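Ferredoxin CarAc (Pseudomonas resinovorans, PDB 7BUH) carries electrons through its Rieske [2Fe-2S] cluster from the reductase CarAd to the terminal oxygenase CarAa of carbazole 1,9a-dioxygenase. Local coordinates at residues V62-C65 and G70-N73; R20-V25 and L30-V35. All coordinates share one frame; numbering follows the deposited sequence.

Contact 1: V62-C65 and G70-N73; sequences VIEC and GAFN. With NA (sodium ion), chain C; FES (Fe2/s2 (inorganic) cluster), chain B.
The beta hairpin of strands 62-64 and 71-73 belongs to the cluster-binding part of the Rieske fold. Ile63 and Phe72 form its antiparallel hydrogen-bonded pair: Ile63 N donates to Phe72 O at 2.9 Å, and Phe72 N returns a bond to Ile63 O at 3.0 Å. Two residues beyond Ile63, Cys65 N bonds Gly70 O at 2.9 Å. Val62 and Ala71 meet on one face of the sheet, CG1 of Val62 lying 3.5 Å from CB of Ala71. On the other face, Ile63 CG2 sits 3.9 Å from Phe72 CB, near the plane of the ring and at its edge. The Cys65 sulfur stands anti to the backbone N (chi1 178°), which carries SG to 2.3 Å from FE2 of the cluster. Cys46 is the second cysteine ligand. Gly70 N lies 3.4 Å from sulfide S2 of the cluster. Glu64 extends outward from the Val62 and Ala71 face, and its OE2 binds sodium at 2.2 Å, together with Asp59. Its OE1 accepts hydrogen bonds from two waters that also bind the ion. The bond from Cys65 N to Gly70 O thus closes the hairpin's cluster end, linking an iron ligand to the residue beside S2.

Contact 2: R20-V25 and L30-V35; sequences RRVNRV and LAVYRV
The guanidinium of Arg24 lies across the Leu30 side chain, with Leu30 CD2 over one face, 3.5 Å above the plane and offset toward the rim. Leu30 CG approaches Arg24 NE at 3.8 Å over a face of the group. Arg24 reaches this place by a bend at chi3 (-72°). Its NE also bonds the backbone oxygen of Ala28, which helps to fix the group over the leucine. With an alanine in place of Arg24, Leu30 would probably lose this cover and the Ala28 oxygen its side-chain donor. The segments belong to the antiparallel hairpin of strands 18-24 and 27-35, at one margin of the six-stranded sheet. Arg20 and Val32 form one hydrogen-bonded pair: Arg20 N reaches Val32 O at 2.9 Å, and Val32 N reaches Arg20 O at 2.8 Å. Val22 and Leu30 form another. Val22 N donates to Leu30 O at 2.8 Å, almost straight at the hydrogen (175°), and Leu30 N answers to Val22 O at 2.9 Å. On the face shared by Val22, Leu30 and Val32, Val22 CG2 touches Val32 CG2 at 3.8 Å. Strand 5-10 packs on Val22, while strand 99-103 packs on Leu30 and Val32.

How the contacts relate
The hairpin of contact 2 comes first in the sequence, and that of contact 1 follows it. Their centres are about 15 Å apart. They still touch: Ile63 CB of contact 1 lies 3.8 Å from Tyr33 CE2 of contact 2. This packing joins the four-stranded sheet of the cluster-binding part to the six-stranded sheet. Tyr33 OH also bonds Thr42 OG1, tying the ring to the neighbouring strand 38-43. Contact 1 supplies a cluster ligand directly. Contact 2 stands further back, with the side chain of Ala31 about 12 Å from the cluster and about 11 Å from the side chain of Cys65.

Contact 1: V62-C65 and G70-N73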
ATOM      1  N   VAL A  62      -9.696  -6.747   1.060  1.00 12.24           N
ATOM      2  CA  VAL A  62      -9.670  -6.325  -0.364  1.00 12.07           C
ATOM      3  C   VAL A  62      -9.845  -4.809  -0.501  1.00 10.90           C
ATOM      4  O   VAL A  62     -10.810  -4.269   0.037  1.00 10.11           O
ATOM      5  CB  VAL A  62     -10.710  -7.083  -1.189  1.00 13.07           C
ATOM      6  CG1 VAL A  62     -10.751  -6.548  -2.600  1.00 12.85           C
ATOM      7  CG2 VAL A  62     -10.407  -8.567  -1.166  1.00 13.86           C
ATOM      8  N   ILE A  63      -8.925  -4.169  -1.235  1.00 10.85           N
ATOM      9  CA  ILE A  63      -9.072  -2.740  -1.610  1.00 11.37           C
ATOM     10  C   ILE A  63      -9.786  -2.681  -2.962  1.00 11.50           C
ATOM     11  O   ILE A  63      -9.281  -3.263  -3.941  1.00 11.49           O
ATOM     12  CB  ILE A  63      -7.727  -1.986  -1.630  1.00 11.64           C
ATOM     13  CG1 ILE A  63      -7.965  -0.511  -1.939  1.00 11.17           C
ATOM     14  CG2 ILE A  63      -6.720  -2.600  -2.592  1.00 10.83           C
ATOM     15  CD1 ILE A  63      -8.915   0.168  -0.976  1.00 12.93           C
ATOM     16  N   GLU A  64     -10.883  -1.940  -3.003  1.00 12.68           N
ATOM     17  CA  GLU A  64     -11.672  -1.635  -4.216  1.00 13.69           C
ATOM     18  C   GLU A  64     -11.212  -0.288  -4.781  1.00 13.70           C
ATOM     19  O   GLU A  64     -11.326   0.723  -4.088  1.00 13.06           O
ATOM     20  CB  GLU A  64     -13.164  -1.636  -3.891  1.00 14.45           C
ATOM     21  CG  GLU A  64     -13.623  -2.956  -3.334  1.00 16.21           C
ATOM     22  CD  GLU A  64     -15.043  -2.992  -2.793  1.00 19.61           C
ATOM     23  OE1 GLU A  64     -15.608  -1.905  -2.549  1.00 19.00           O
ATOM     24  OE2 GLU A  64     -15.586  -4.133  -2.630  1.00 18.18           O
ATOM     25  N   CYS A  65     -10.702  -0.308  -6.016  1.00 12.48           N
ATOM     26  CA  CYS A  65     -10.230   0.883  -6.741  1.00 12.16           C
ATOM     27  C   CYS A  65     -11.407   1.824  -7.001  1.00 13.28           C
ATOM     28  O   CYS A  65     -12.449   1.384  -7.479  1.00 12.55           O
ATOM     29  CB  CYS A  65      -9.637   0.472  -8.083  1.00 12.35           C
ATOM     30  SG  CYS A  65      -9.093   1.917  -9.019  1.00 12.62           S
ATOM     31  N   GLY A  70     -12.000  -2.259 -10.092  1.00 13.31           N
ATOM     32  CA  GLY A  70     -11.024  -3.347  -9.911  1.00 12.45           C
ATOM     33  C   GLY A  70     -10.687  -3.470  -8.434  1.00 11.54           C
ATOM     34  O   GLY A  70     -11.132  -2.618  -7.633  1.00 10.69           O
ATOM     35  N   ALA A  71      -9.969  -4.498  -8.040  1.00 11.63           N
ATOM     36  CA  ALA A  71      -9.649  -4.690  -6.615  1.00 11.07           C
ATOM     37  C   ALA A  71      -8.409  -5.563  -6.465  1.00 10.76           C
ATOM     38  O   ALA A  71      -8.046  -6.270  -7.434  1.00 10.54           O
ATOM     39  CB  ALA A  71     -10.832  -5.269  -5.878  1.00 11.13           C
ATOM     40  N   PHE A  72      -7.769  -5.449  -5.304  1.00 10.32           N
ATOM     41  CA  PHE A  72      -6.543  -6.191  -4.948  1.00 10.58           C
ATOM     42  C   PHE A  72      -6.677  -6.701  -3.532  1.00 11.20           C
ATOM     43  O   PHE A  72      -7.265  -5.984  -2.702  1.00 11.85           O
ATOM     44  CB  PHE A  72      -5.303  -5.304  -5.004  1.00  9.90           C
ATOM     45  CG  PHE A  72      -5.043  -4.728  -6.366  1.00  9.87           C
ATOM     46  CD1 PHE A  72      -4.252  -5.412  -7.287  1.00 10.65           C
ATOM     47  CD2 PHE A  72      -5.583  -3.503  -6.724  1.00  9.57           C
ATOM     48  CE1 PHE A  72      -3.994  -4.851  -8.527  1.00 10.08           C
ATOM     49  CE2 PHE A  72      -5.342  -2.963  -7.969  1.00  9.90           C
ATOM     50  CZ  PHE A  72      -4.547  -3.640  -8.870  1.00 10.33           C
ATOM     51  N   ASN A  73      -6.098  -7.865  -3.253  1.00 11.13           N
ATOM     52  CA  ASN A  73      -5.900  -8.323  -1.855  1.00 12.38           C
ATOM     53  C   ASN A  73      -4.768  -7.467  -1.272  1.00 12.26           C
ATOM     54  O   ASN A  73      -3.704  -7.454  -1.889  1.00 12.39           O
ATOM     55  CB  ASN A  73      -5.576  -9.808  -1.800  1.00 14.20           C
ATOM     56  CG  ASN A  73      -5.511 -10.293  -0.366  1.00 16.72           C
ATOM     57  OD1 ASN A  73      -4.568  -9.991   0.350  1.00 20.44           O
ATOM     58  ND2 ASN A  73      -6.484 -11.081   0.044  1.00 19.74           N
TER
HETATM   59 NA    NA C 502     -17.622  -4.558  -1.864  1.00 12.68          NA
HETATM   60 FE1  FES B 501      -8.973   0.838 -13.370  1.00 13.90          FE
HETATM   61 FE2  FES B 501      -8.113   0.899 -10.841  1.00 12.17          FE
HETATM   62  S1  FES B 501      -7.745   2.449 -12.385  1.00 13.43           S
HETATM   63  S2  FES B 501      -9.530  -0.556 -11.760  1.00 12.74           S
HETATM   64  O   HOH W   1     -17.637  -2.451  -0.321  1.00 21.53           O
HETATM   65  O   HOH W   2     -18.238  -2.736  -3.214  0.50 25.39           O

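Contact 2: R20-V25 and L30-V35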
ATOM      1  N   ARG A  20      -4.300   5.142   4.512  1.00 17.67           N
ATOM      2  CA  ARG A  20      -3.479   6.377   4.501  1.00 19.46           C
ATOM      3  C   ARG A  20      -2.532   6.292   3.319  1.00 16.82           C
ATOM      4  O   ARG A  20      -1.852   5.255   3.162  1.00 14.92           O
ATOM      5  CB  ARG A  20      -2.615   6.528   5.754  1.00 22.83           C
ATOM      6  CG  ARG A  20      -3.349   7.016   6.993  1.00 28.12           C
ATOM      7  CD  ARG A  20      -3.252   8.529   7.157  1.00 34.69           C
ATOM      8  NE  ARG A  20      -3.336   8.948   8.558  1.00 38.61           N
ATOM      9  CZ  ARG A  20      -4.408   8.787   9.326  1.00 38.46           C
ATOM     10  NH1 ARG A  20      -4.403   9.220  10.568  1.00 43.15           N
ATOM     11  NH2 ARG A  20      -5.496   8.212   8.859  1.00 41.29           N
ATOM     12  N   ARG A  21      -2.437   7.367   2.559  1.00 16.07           N
ATOM     13  CA  ARG A  21      -1.423   7.484   1.492  1.00 15.50           C
ATOM     14  C   ARG A  21      -0.126   7.999   2.102  1.00 15.65           C
ATOM     15  O   ARG A  21      -0.160   8.870   2.969  1.00 14.46           O
ATOM     16  CB  ARG A  21      -1.935   8.380   0.376  1.00 16.68           C
ATOM     17  CG  ARG A  21      -0.965   8.586  -0.764  1.00 19.52           C
ATOM     18  CD  ARG A  21      -1.658   9.349  -1.856  1.00 22.42           C
ATOM     19  NE  ARG A  21      -0.698   9.687  -2.866  1.00 26.63           N
ATOM     20  CZ  ARG A  21      -0.965  10.423  -3.910  1.00 30.26           C
ATOM     21  NH1 ARG A  21      -2.180  10.915  -4.065  1.00 33.91           N
ATOM     22  NH2 ARG A  21      -0.004  10.692  -4.767  1.00 34.93           N
ATOM     23  N   VAL A  22       0.972   7.408   1.682  1.00 13.54           N
ATOM     24  CA  VAL A  22       2.354   7.767   2.072  1.00 14.36           C
ATOM     25  C   VAL A  22       3.104   8.229   0.824  1.00 14.74           C
ATOM     26  O   VAL A  22       3.344   7.420  -0.111  1.00 11.75           O
ATOM     27  CB  VAL A  22       3.070   6.602   2.764  1.00 14.52           C
ATOM     28  CG1 VAL A  22       4.488   6.994   3.085  1.00 14.49           C
ATOM     29  CG2 VAL A  22       2.313   6.132   3.998  1.00 14.80           C
ATOM     30  N   ASN A  23       3.480   9.513   0.789  1.00 15.56           N
ATOM     31  CA  ASN A  23       4.230  10.042  -0.376  1.00 17.10           C
ATOM     32  C   ASN A  23       5.732   9.870  -0.125  1.00 19.12           C
ATOM     33  O   ASN A  23       6.171  10.000   1.044  1.00 21.43           O
ATOM     34  CB  ASN A  23       3.821  11.478  -0.665  1.00 17.44           C
ATOM     35  CG  ASN A  23       2.344  11.596  -0.936  1.00 16.58           C
ATOM     36  OD1 ASN A  23       1.871  11.219  -2.012  1.00 18.72           O
ATOM     37  ND2 ASN A  23       1.612  12.050   0.060  1.00 16.14           N
ATOM     38  N   ARG A  24       6.472   9.538  -1.174  1.00 18.53           N
ATOM     39  CA  ARG A  24       7.944   9.343  -1.135  1.00 22.65           C
ATOM     40  C   ARG A  24       8.586  10.279  -2.162  1.00 24.95           C
ATOM     41  O   ARG A  24       8.372  10.094  -3.380  1.00 24.86           O
ATOM     42  CB  ARG A  24       8.302   7.895  -1.441  1.00 20.30           C
ATOM     43  CG  ARG A  24       7.676   6.895  -0.474  1.00 19.61           C
ATOM     44  CD  ARG A  24       8.241   5.529  -0.705  1.00 19.88           C
ATOM     45  NE  ARG A  24       7.742   4.983  -1.947  1.00 19.74           N
ATOM     46  CZ  ARG A  24       8.274   3.960  -2.612  1.00 21.07           C
ATOM     47  NH1 ARG A  24       9.371   3.370  -2.181  1.00 21.42           N
ATOM     48  NH2 ARG A  24       7.717   3.538  -3.733  1.00 20.40           N
ATOM     49  N   VAL A  25       9.344  11.249  -1.671  1.00 33.77           N
ATOM     50  CA  VAL A  25      10.091  12.217  -2.525  1.00 38.82           C
ATOM     51  C   VAL A  25      10.760  11.413  -3.643  1.00 33.55           C
ATOM     52  O   VAL A  25      11.538  10.512  -3.313  1.00 35.09           O
ATOM     53  CB  VAL A  25      11.089  13.039  -1.682  1.00 47.54           C
ATOM     54  CG1 VAL A  25      10.377  14.172  -0.946  1.00 53.56           C
ATOM     55  CG2 VAL A  25      11.875  12.170  -0.700  1.00 50.25           C
ATOM     56  N   LEU A  30       2.772   5.058  -1.624  1.00 11.07           N
ATOM     57  CA  LEU A  30       2.275   3.812  -0.984  1.00 11.37           C
ATOM     58  C   LEU A  30       0.903   4.079  -0.349  1.00 10.90           C
ATOM     59  O   LEU A  30       0.570   5.228  -0.015  1.00 10.45           O
ATOM     60  CB  LEU A  30       3.284   3.335   0.061  1.00 11.83           C
ATOM     61  CG  LEU A  30       4.729   3.239  -0.432  1.00 12.41           C
ATOM     62  CD1 LEU A  30       5.671   2.852   0.694  1.00 13.62           C
ATOM     63  CD2 LEU A  30       4.844   2.274  -1.597  1.00 13.05           C
ATOM     64  N   ALA A  31       0.139   3.014  -0.194  1.00 11.57           N
ATOM     65  CA  ALA A  31      -1.115   3.004   0.591  1.00 11.10           C
ATOM     66  C   ALA A  31      -0.875   2.089   1.785  1.00 10.83           C
ATOM     67  O   ALA A  31      -0.346   0.988   1.597  1.00  9.55           O
ATOM     68  CB  ALA A  31      -2.254   2.545  -0.267  1.00 11.86           C
ATOM     69  N   VAL A  32      -1.212   2.552   2.975  1.00  9.92           N
ATOM     70  CA  VAL A  32      -1.160   1.738   4.212  1.00 10.96           C
ATOM     71  C   VAL A  32      -2.595   1.479   4.670  1.00 10.70           C
ATOM     72  O   VAL A  32      -3.384   2.450   4.789  1.00 12.11           O
ATOM     73  CB  VAL A  32      -0.344   2.449   5.298  1.00 11.89           C
ATOM     74  CG1 VAL A  32      -0.337   1.664   6.579  1.00 12.69           C
ATOM     75  CG2 VAL A  32       1.065   2.685   4.804  1.00 13.14           C
ATOM     76  N   TYR A  33      -2.937   0.219   4.899  1.00 11.58           N
ATOM     77  CA  TYR A  33      -4.325  -0.210   5.194  1.00 11.60           C
ATOM     78  C   TYR A  33      -4.365  -0.774   6.604  1.00 12.17           C
ATOM     79  O   TYR A  33      -3.442  -1.509   6.944  1.00 11.46           O
ATOM     80  CB  TYR A  33      -4.775  -1.314   4.238  1.00 11.31           C
ATOM     81  CG  TYR A  33      -4.475  -1.079   2.789  1.00 10.78           C
ATOM     82  CD1 TYR A  33      -3.283  -1.473   2.213  1.00 10.19           C
ATOM     83  CD2 TYR A  33      -5.418  -0.502   1.967  1.00 10.71           C
ATOM     84  CE1 TYR A  33      -3.011  -1.289   0.868  1.00 10.00           C
ATOM     85  CE2 TYR A  33      -5.164  -0.313   0.619  1.00 10.64           C
ATOM     86  CZ  TYR A  33      -3.960  -0.695   0.065  1.00 10.82           C
ATOM     87  OH  TYR A  33      -3.771  -0.524  -1.280  1.00 11.73           O
ATOM     88  N   ARG A  34      -5.368  -0.382   7.399  1.00 12.13           N
ATOM     89  CA  ARG A  34      -5.658  -1.041   8.685  1.00 12.14           C
ATOM     90  C   ARG A  34      -6.856  -1.954   8.425  1.00 12.27           C
ATOM     91  O   ARG A  34      -7.952  -1.435   8.127  1.00 12.50           O
ATOM     92  CB  ARG A  34      -5.953  -0.058   9.813  1.00 12.21           C
ATOM     93  CG  ARG A  34      -6.156  -0.797  11.127  1.00 12.75           C
ATOM     94  CD  ARG A  34      -6.430   0.095  12.323  1.00 14.55           C
ATOM     95  NE  ARG A  34      -6.618  -0.711  13.513  1.00 14.84           N
ATOM     96  CZ  ARG A  34      -6.279  -0.355  14.756  1.00 16.32           C
ATOM     97  NH1 ARG A  34      -5.640   0.780  14.987  1.00 15.78           N
ATOM     98  NH2 ARG A  34      -6.492  -1.200  15.758  1.00 16.64           N
ATOM     99  N   VAL A  35      -6.621  -3.256   8.466  1.00 12.28           N
ATOM    100  CA  VAL A  35      -7.679  -4.278   8.302  1.00 13.08           C
ATOM    101  C   VAL A  35      -7.878  -4.875   9.687  1.00 12.97           C
ATOM    102  O   VAL A  35      -6.961  -5.593  10.144  1.00 12.28           O
ATOM    103  CB  VAL A  35      -7.302  -5.304   7.224  1.00 13.82           C
ATOM    104  CG1 VAL A  35      -8.356  -6.380   7.090  1.00 14.22           C
ATOM    105  CG2 VAL A  35      -7.059  -4.581   5.895  1.00 14.51           C
TER